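Local atomic coordinates of enoyl-CoA hydratase/isomerase (Shewanella pealeana, PDB entry 4KPK), a protein that probably acts on acyl-CoA thioesters as a crotonase-like hydratase or isomerase, its exact reaction and substrate not being established. Residues 66-69 with 70-74; 179-182 with 183-187; 266-269 with 270-273. All blocks are in the same frame, centred on the assembly; numbering follows the deposited sequence.

Interaction 1 of 3, residues 66-69 with 70-74; sequences VMIS and EMIQV
Met67 and Met71, both selenomethionines, lie side by side one helical turn apart and point the same way, SE of Met67 coming within 3.7 Å of CE of Met71. The apolar part of the contact centres on this pair. Met71 is extended beyond CG, which carries its terminal methyl back alongside CG and SE of Met67, whose own chain is folded at chi2 and chi3. A looser apolar pair is formed by CG2 of Ile68 and CD1 of Ile72, 4.2 Å apart, with the two side chains slanting across each other. On a third side of the helix, CG1 of Val66 rests 3.9 Å from OE2 of Glu70, a methyl flanking a carboxylate that runs in the same direction.

Every turn here belongs to helix 65-80, the connection between strands 49-54 and 86-91 in a beta-alpha-beta unit of the crotonase-like fold. Met71 reaches Met52 and Leu54 of the first of those strands, while Ile68 and Met71 meet Leu126 of helix 113-132, so the apolar side of the helix is wedged between sheet and neighbouring helix.

The polar part is mainly backbone. Four i to i+4 hydrogen bonds run in sequence: N of Glu70 meets O of Val66 at 2.8 Å and almost straight (168°), whereas the bond from N of Met71 to O of Met67 is more bent, at 150°. Those of Ile72 and Gln73 to Ile68 and Ser69 complete the set. Among the side chains, the carboxylate of Glu70 accepts from the backbone N of His39 (at OE2) and of Tyr40 (at OE1); a buried acid is thereby satisfied by main-chain donors of the loop preceding strand 41-46.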
loop_
_atom_site.group_PDB
_atom_site.type_symbol
_atom_site.label_atom_id
_atom_site.label_comp_id
_atom_site.label_asym_id
_atom_site.label_seq_id
_atom_site.Cartn_x
_atom_site.Cartn_y
_atom_site.Cartn_z
ATOM N N VAL A 66 -26.534 -3.795 -20.926
ATOM C CA VAL A 66 -26.748 -2.584 -21.649
ATOM C C VAL A 66 -25.984 -1.400 -20.999
ATOM O O VAL A 66 -25.286 -0.715 -21.691
ATOM C CB VAL A 66 -28.279 -2.302 -21.766
ATOM C CG1 VAL A 66 -28.544 -0.893 -22.299
ATOM C CG2 VAL A 66 -28.963 -3.351 -22.646
HETATM N N MSE A 67 -26.150 -1.161 -19.691
HETATM C CA MSE A 67 -25.364 -0.156 -18.949
HETATM C C MSE A 67 -23.886 -0.314 -19.198
HETATM O O MSE A 67 -23.218 0.661 -19.455
HETATM C CB MSE A 67 -25.549 -0.317 -17.466
HETATM C CG MSE A 67 -24.720 0.622 -16.601
HETATM SE SE MSE A 67 -25.885 2.130 -16.070
HETATM C CE MSE A 67 -27.056 1.200 -14.838
ATOM N N ILE A 68 -23.391 -1.536 -19.073
ATOM C CA ILE A 68 -21.967 -1.849 -19.278
ATOM C C ILE A 68 -21.584 -1.349 -20.662
ATOM O O ILE A 68 -20.640 -0.582 -20.808
ATOM C CB ILE A 68 -21.655 -3.374 -19.184
ATOM C CG1 ILE A 68 -21.938 -3.957 -17.784
ATOM C CG2 ILE A 68 -20.242 -3.689 -19.600
ATOM C CD1 ILE A 68 -21.524 -3.065 -16.667
ATOM N N SER A 69 -22.381 -1.711 -21.661
ATOM C CA SER A 69 -22.013 -1.411 -23.044
ATOM C C SER A 69 -22.113 0.065 -23.358
ATOM O O SER A 69 -21.249 0.666 -24.046
ATOM C CB SER A 69 -22.854 -2.240 -24.029
ATOM O OG SER A 69 -23.030 -1.520 -25.234
ATOM N N GLU A 70 -23.161 0.692 -22.825
ATOM C CA GLU A 70 -23.296 2.126 -23.000
ATOM C C GLU A 70 -22.109 2.872 -22.393
ATOM O O GLU A 70 -21.629 3.841 -22.942
ATOM C CB GLU A 70 -24.639 2.581 -22.424
ATOM C CG GLU A 70 -25.806 2.041 -23.238
ATOM C CD GLU A 70 -27.103 2.770 -23.037
ATOM O OE1 GLU A 70 -27.287 3.485 -22.024
ATOM O OE2 GLU A 70 -27.973 2.598 -23.895
HETATM N N MSE A 71 -21.605 2.401 -21.267
HETATM C CA MSE A 71 -20.476 3.074 -20.594
HETATM C C MSE A 71 -19.233 2.963 -21.424
HETATM O O MSE A 71 -18.505 3.943 -21.556
HETATM C CB MSE A 71 -20.311 2.466 -19.204
HETATM C CG MSE A 71 -21.240 3.194 -18.211
HETATM SE SE MSE A 71 -21.021 2.418 -16.411
HETATM C CE MSE A 71 -22.459 3.307 -15.381
ATOM N N ILE A 72 -18.991 1.772 -22.004
ATOM C CA ILE A 72 -17.909 1.604 -23.015
ATOM C C ILE A 72 -18.010 2.604 -24.162
ATOM O O ILE A 72 -17.043 3.279 -24.493
ATOM C CB ILE A 72 -17.842 0.139 -23.528
ATOM C CG1 ILE A 72 -17.505 -0.799 -22.347
ATOM C CG2 ILE A 72 -16.839 -0.043 -24.693
ATOM C CD1 ILE A 72 -17.723 -2.266 -22.609
ATOM N N GLN A 73 -19.191 2.731 -24.758
ATOM C CA GLN A 73 -19.388 3.655 -25.846
ATOM C C GLN A 73 -19.092 5.122 -25.477
ATOM O O GLN A 73 -18.477 5.842 -26.269
ATOM C CB GLN A 73 -20.837 3.588 -26.335
ATOM C CG GLN A 73 -21.201 2.362 -27.140
ATOM C CD GLN A 73 -22.666 2.366 -27.506
ATOM O OE1 GLN A 73 -23.164 3.326 -28.112
ATOM N NE2 GLN A 73 -23.384 1.312 -27.113
ATOM N N VAL A 74 -19.567 5.573 -24.300
ATOM C CA VAL A 74 -19.318 6.931 -23.889
ATOM C C VAL A 74 -17.814 7.198 -23.634
ATOM O O VAL A 74 -17.256 8.271 -23.982
ATOM C CB VAL A 74 -20.130 7.267 -22.647
ATOM C CG1 VAL A 74 -19.729 8.639 -22.098
ATOM C CG2 VAL A 74 -21.625 7.240 -22.945
#

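Interaction 2 of 3, residues 179-182 with 183-187; sequences AVIS and PYVTR
Thr186 turns its hydroxyl back onto the carbonyl of Ser182, OG1 lying 2.6 Å from O of Ser182 and donating to it. With chi1 at -56°, OG1 sits beside the threonine's own backbone N, and both donors therefore converge on the same oxygen. The hydroxyl approaches close to the carbonyl plane; the amide N of Thr186, 3.0 Å from O of Ser182, comes from above that plane, 42° out of it. One buried carbonyl is thus gripped twice.

Ser182 has its own OG folded between backbone N and carbonyl carbon (chi1 57°), from where it donates to O of Ala179 at 2.7 Å. This bond bends back over the turn that leads into the helix, while CD of Pro183, the next residue in the chain, lies 3.2 Å from OG of Ser182.

The geometry is that of a helix start: residues 179-181 have helical backbone angles without the regular bonds, and helix 182-189 follows, with Pro183 in its first turn, where the missing amide hydrogen costs little. O of Ile181 accepts from N of Val185 in the carbonyl plane at 2.9 Å, and only weakly from N of Tyr184. Leu251 and Ile256 of the second subunit pack on Ser182 and Pro183, placing this helix start at a subunit interface.

CD1 of Ile181 runs alongside CG2 of Val185 at 4.0 Å, the two side chains pointing the same way. The Tyr184 ring offers its edge to O of Val180, 3.9 Å from CE2, and CB of Pro183 lies 4.2 Å above one face, offset toward the rim. That ring continues toward helix 113-132, touching Met127 and Ser128.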
loop_
_atom_site.group_PDB
_atom_site.type_symbol
_atom_site.label_atom_id
_atom_site.label_comp_id
_atom_site.label_asym_id
_atom_site.label_seq_id
_atom_site.Cartn_x
_atom_site.Cartn_y
_atom_site.Cartn_z
ATOM N N ALA A 179 -14.541 -10.637 -8.973
ATOM C CA ALA A 179 -13.257 -10.963 -9.591
ATOM C C ALA A 179 -12.801 -9.853 -10.496
ATOM O O ALA A 179 -11.617 -9.487 -10.486
ATOM C CB ALA A 179 -13.371 -12.251 -10.353
ATOM N N VAL A 180 -13.711 -9.346 -11.335
ATOM C CA VAL A 180 -13.324 -8.406 -12.383
ATOM C C VAL A 180 -12.865 -7.050 -11.805
ATOM O O VAL A 180 -11.968 -6.422 -12.338
ATOM C CB VAL A 180 -14.484 -8.208 -13.418
ATOM C CG1 VAL A 180 -14.149 -7.145 -14.470
ATOM C CG2 VAL A 180 -14.752 -9.507 -14.136
ATOM N N ILE A 181 -13.471 -6.617 -10.703
ATOM C CA ILE A 181 -13.111 -5.335 -10.095
ATOM C C ILE A 181 -11.937 -5.391 -9.111
ATOM O O ILE A 181 -11.354 -4.327 -8.752
ATOM C CB ILE A 181 -14.330 -4.673 -9.403
ATOM C CG1 ILE A 181 -14.960 -5.556 -8.307
ATOM C CG2 ILE A 181 -15.370 -4.335 -10.435
ATOM C CD1 ILE A 181 -15.789 -4.731 -7.307
ATOM N N SER A 182 -11.571 -6.615 -8.715
ATOM C CA SER A 182 -10.638 -6.825 -7.599
ATOM C C SER A 182 -9.276 -6.234 -7.790
ATOM O O SER A 182 -8.638 -5.929 -6.815
ATOM C CB SER A 182 -10.539 -8.305 -7.205
ATOM O OG SER A 182 -10.157 -9.169 -8.284
ATOM N N PRO A 183 -8.800 -6.107 -9.049
ATOM C CA PRO A 183 -7.450 -5.584 -9.188
ATOM C C PRO A 183 -7.405 -4.119 -8.833
ATOM O O PRO A 183 -6.463 -3.640 -8.234
ATOM C CB PRO A 183 -7.088 -5.855 -10.716
ATOM C CG PRO A 183 -8.027 -6.920 -11.183
ATOM C CD PRO A 183 -9.247 -6.852 -10.264
ATOM N N TYR A 184 -8.430 -3.404 -9.244
ATOM C CA TYR A 184 -8.538 -1.991 -9.049
ATOM C C TYR A 184 -8.917 -1.713 -7.617
ATOM O O TYR A 184 -8.456 -0.774 -7.002
ATOM C CB TYR A 184 -9.594 -1.446 -10.031
ATOM C CG TYR A 184 -9.278 -1.909 -11.435
ATOM C CD1 TYR A 184 -8.300 -1.278 -12.189
ATOM C CD2 TYR A 184 -9.923 -2.991 -11.993
ATOM C CE1 TYR A 184 -7.976 -1.736 -13.502
ATOM C CE2 TYR A 184 -9.581 -3.465 -13.278
ATOM C CZ TYR A 184 -8.632 -2.834 -14.034
ATOM O OH TYR A 184 -8.300 -3.300 -15.337
ATOM N N VAL A 185 -9.757 -2.550 -7.064
ATOM C CA VAL A 185 -10.247 -2.271 -5.715
ATOM C C VAL A 185 -9.119 -2.501 -4.738
ATOM O O VAL A 185 -8.944 -1.718 -3.814
ATOM C CB VAL A 185 -11.479 -3.089 -5.385
ATOM C CG1 VAL A 185 -11.759 -3.131 -3.886
ATOM C CG2 VAL A 185 -12.664 -2.542 -6.165
ATOM N N THR A 186 -8.326 -3.544 -5.002
ATOM C CA THR A 186 -7.172 -3.903 -4.196
ATOM C C THR A 186 -6.073 -2.857 -4.266
ATOM O O THR A 186 -5.426 -2.495 -3.242
ATOM C CB THR A 186 -6.667 -5.321 -4.584
ATOM O OG1 THR A 186 -7.748 -6.214 -4.437
ATOM C CG2 THR A 186 -5.592 -5.803 -3.659
ATOM N N ARG A 187 -5.858 -2.339 -5.450
ATOM C CA ARG A 187 -4.914 -1.259 -5.589
ATOM C C ARG A 187 -5.337 -0.062 -4.696
ATOM O O ARG A 187 -4.498 0.593 -4.082
ATOM C CB ARG A 187 -4.845 -0.789 -7.032
ATOM C CG ARG A 187 -3.663 0.081 -7.337
ATOM C CD ARG A 187 -3.702 0.610 -8.746
ATOM N NE ARG A 187 -5.033 1.005 -9.086
ATOM C CZ ARG A 187 -5.493 1.208 -10.316
ATOM N NH1 ARG A 187 -4.715 1.016 -11.353
ATOM N NH2 ARG A 187 -6.757 1.623 -10.494
#

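Interaction 3 of 3, residues 266-269 with 270-273; sequences ERIA and RIRV
Glu266 sets CG opposite its backbone N (chi1 -175°) and then bends at chi2, which swings the carboxylate along the helix toward Arg270; Arg270, itself bent at chi2, brings NE to meet it. The resulting salt bridge joins NE of Arg270 to OE2 of Glu266 at 2.9 Å, with a rather bent N-H...O angle of 140°. The carboxylate and guanidinium planes are 62° apart, and OE2 is approached on its anti side. Its syn lone pair is taken by NH2 of Arg267 at 3.0 Å, while NE of Arg267 meets OE1 at 2.9 Å, a side-on grip close to the guanidinium plane.

The backbone carries regular i to i+4 bonds up to Arg272, then a weak one from N of Val273 to O of Ala269, 3.5 Å, as helix 258-273 runs out. On another side of the helix, the extended Arg272 chain passes Ile268, NE lying 3.6 Å from CG1, and one guanidinium face looks onto CD1 of Ile268. The CD1 methyls of Ile268 and Ile271 also meet, although their modelled separation of 3.3 Å is doubtful.

This helix packs on helix 238-251 and on the third subunit: Arg267 makes a cation-pi contact with Trp243, and Arg270 one with Phe113 of the third subunit.

With one carboxylate shared by two arginines, OE2 accepting from both, the network holds NH2 of Arg267 and NE of Arg270 just 4.5 Å apart; the glutamate between them probably offsets that like-charge proximity, and the two cations should in turn favour its ionised form.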
loop_
_atom_site.group_PDB
_atom_site.type_symbol
_atom_site.label_atom_id
_atom_site.label_comp_id
_atom_site.label_asym_id
_atom_site.label_seq_id
_atom_site.Cartn_x
_atom_site.Cartn_y
_atom_site.Cartn_z
ATOM N N GLU A 266 14.292 8.425 -19.183
ATOM C CA GLU A 266 13.893 8.608 -20.565
ATOM C C GLU A 266 12.574 9.372 -20.679
ATOM O O GLU A 266 12.480 10.265 -21.522
ATOM C CB GLU A 266 13.863 7.263 -21.289
ATOM C CG GLU A 266 13.578 7.352 -22.775
ATOM C CD GLU A 266 12.086 7.452 -23.058
ATOM O OE1 GLU A 266 11.301 7.113 -22.145
ATOM O OE2 GLU A 266 11.693 7.883 -24.174
ATOM N N ARG A 267 11.571 9.075 -19.833
ATOM C CA ARG A 267 10.313 9.845 -19.869
ATOM C C ARG A 267 10.515 11.352 -19.632
ATOM O O ARG A 267 10.018 12.166 -20.405
ATOM C CB ARG A 267 9.246 9.302 -18.918
ATOM C CG ARG A 267 8.739 7.925 -19.307
ATOM C CD ARG A 267 7.817 8.002 -20.522
ATOM N NE ARG A 267 8.539 7.969 -21.806
ATOM C CZ ARG A 267 7.967 8.112 -23.004
ATOM N NH1 ARG A 267 6.653 8.326 -23.106
ATOM N NH2 ARG A 267 8.711 8.043 -24.105
ATOM N N ILE A 268 11.181 11.732 -18.557
ATOM C CA ILE A 268 11.357 13.173 -18.286
ATOM C C ILE A 268 12.140 13.865 -19.422
ATOM O O ILE A 268 11.736 14.915 -19.917
ATOM C CB ILE A 268 11.955 13.445 -16.893
ATOM C CG1 ILE A 268 12.030 14.957 -16.598
ATOM C CG2 ILE A 268 13.304 12.757 -16.732
ATOM C CD1 ILE A 268 10.723 15.706 -16.875
ATOM N N ALA A 269 13.202 13.227 -19.889
ATOM C CA ALA A 269 14.016 13.794 -20.969
ATOM C C ALA A 269 13.188 14.012 -22.213
ATOM O O ALA A 269 13.213 15.110 -22.795
ATOM C CB ALA A 269 15.215 12.893 -21.240
ATOM N N ARG A 270 12.417 12.995 -22.615
ATOM C CA ARG A 270 11.477 13.148 -23.743
ATOM C C ARG A 270 10.482 14.218 -23.607
ATOM O O ARG A 270 10.238 14.902 -24.561
ATOM C CB ARG A 270 10.557 11.973 -23.940
ATOM C CG ARG A 270 11.109 10.825 -24.638
ATOM C CD ARG A 270 11.548 11.053 -26.065
ATOM N NE ARG A 270 12.236 9.779 -26.324
ATOM C CZ ARG A 270 13.354 9.610 -27.001
ATOM N NH1 ARG A 270 13.940 10.639 -27.626
ATOM N NH2 ARG A 270 13.860 8.378 -27.074
ATOM N N ILE A 271 9.750 14.278 -22.503
ATOM C CA ILE A 271 8.684 15.304 -22.496
ATOM C C ILE A 271 9.293 16.687 -22.555
ATOM O O ILE A 271 8.754 17.513 -23.246
ATOM C CB ILE A 271 7.713 15.333 -21.294
ATOM C CG1 ILE A 271 8.408 14.924 -20.032
ATOM C CG2 ILE A 271 6.409 14.617 -21.576
ATOM C CD1 ILE A 271 8.160 15.887 -18.930
ATOM N N ARG A 272 10.384 16.909 -21.830
ATOM C CA ARG A 272 11.059 18.235 -21.747
ATOM C C ARG A 272 11.385 18.845 -23.097
ATOM O O ARG A 272 11.403 20.064 -23.204
ATOM C CB ARG A 272 12.427 18.127 -21.104
ATOM C CG ARG A 272 12.461 17.964 -19.639
ATOM C CD ARG A 272 13.923 17.983 -19.201
ATOM N NE ARG A 272 13.976 17.767 -17.775
ATOM C CZ ARG A 272 13.596 18.702 -16.926
ATOM N NH1 ARG A 272 13.226 19.910 -17.383
ATOM N NH2 ARG A 272 13.617 18.452 -15.638
ATOM N N VAL A 273 11.756 17.982 -24.066
ATOM C CA VAL A 273 12.085 18.424 -25.404
ATOM C C VAL A 273 10.847 18.444 -26.288
ATOM O O VAL A 273 10.875 19.091 -27.325
ATOM C CB VAL A 273 13.237 17.603 -26.094
ATOM C CG1 VAL A 273 14.453 17.540 -25.182
ATOM C CG2 VAL A 273 12.817 16.205 -26.472
#

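Reading from the N terminus, interaction 1 comes first, within helix 65-80, then interaction 2 at the entrance of helix 182-189, and lastly interaction 3 near the end of helix 258-273. Each joins two adjoining segments, through residues about one helical turn apart, so none closes a long loop, and they follow in series without nesting or crossing. The centres of interactions 1 and 2 lie 20 Å apart, with nearest atoms about 9 Å apart; helix 113-132 touches both, linking the beta-alpha-beta layer to the helix at 182-189. Interaction 3 stands farther off, its centre 36 Å from that of interaction 1 and 32 Å from that of interaction 2. Interactions 2 and 3 face neighbouring subunits, whereas interaction 1 touches none.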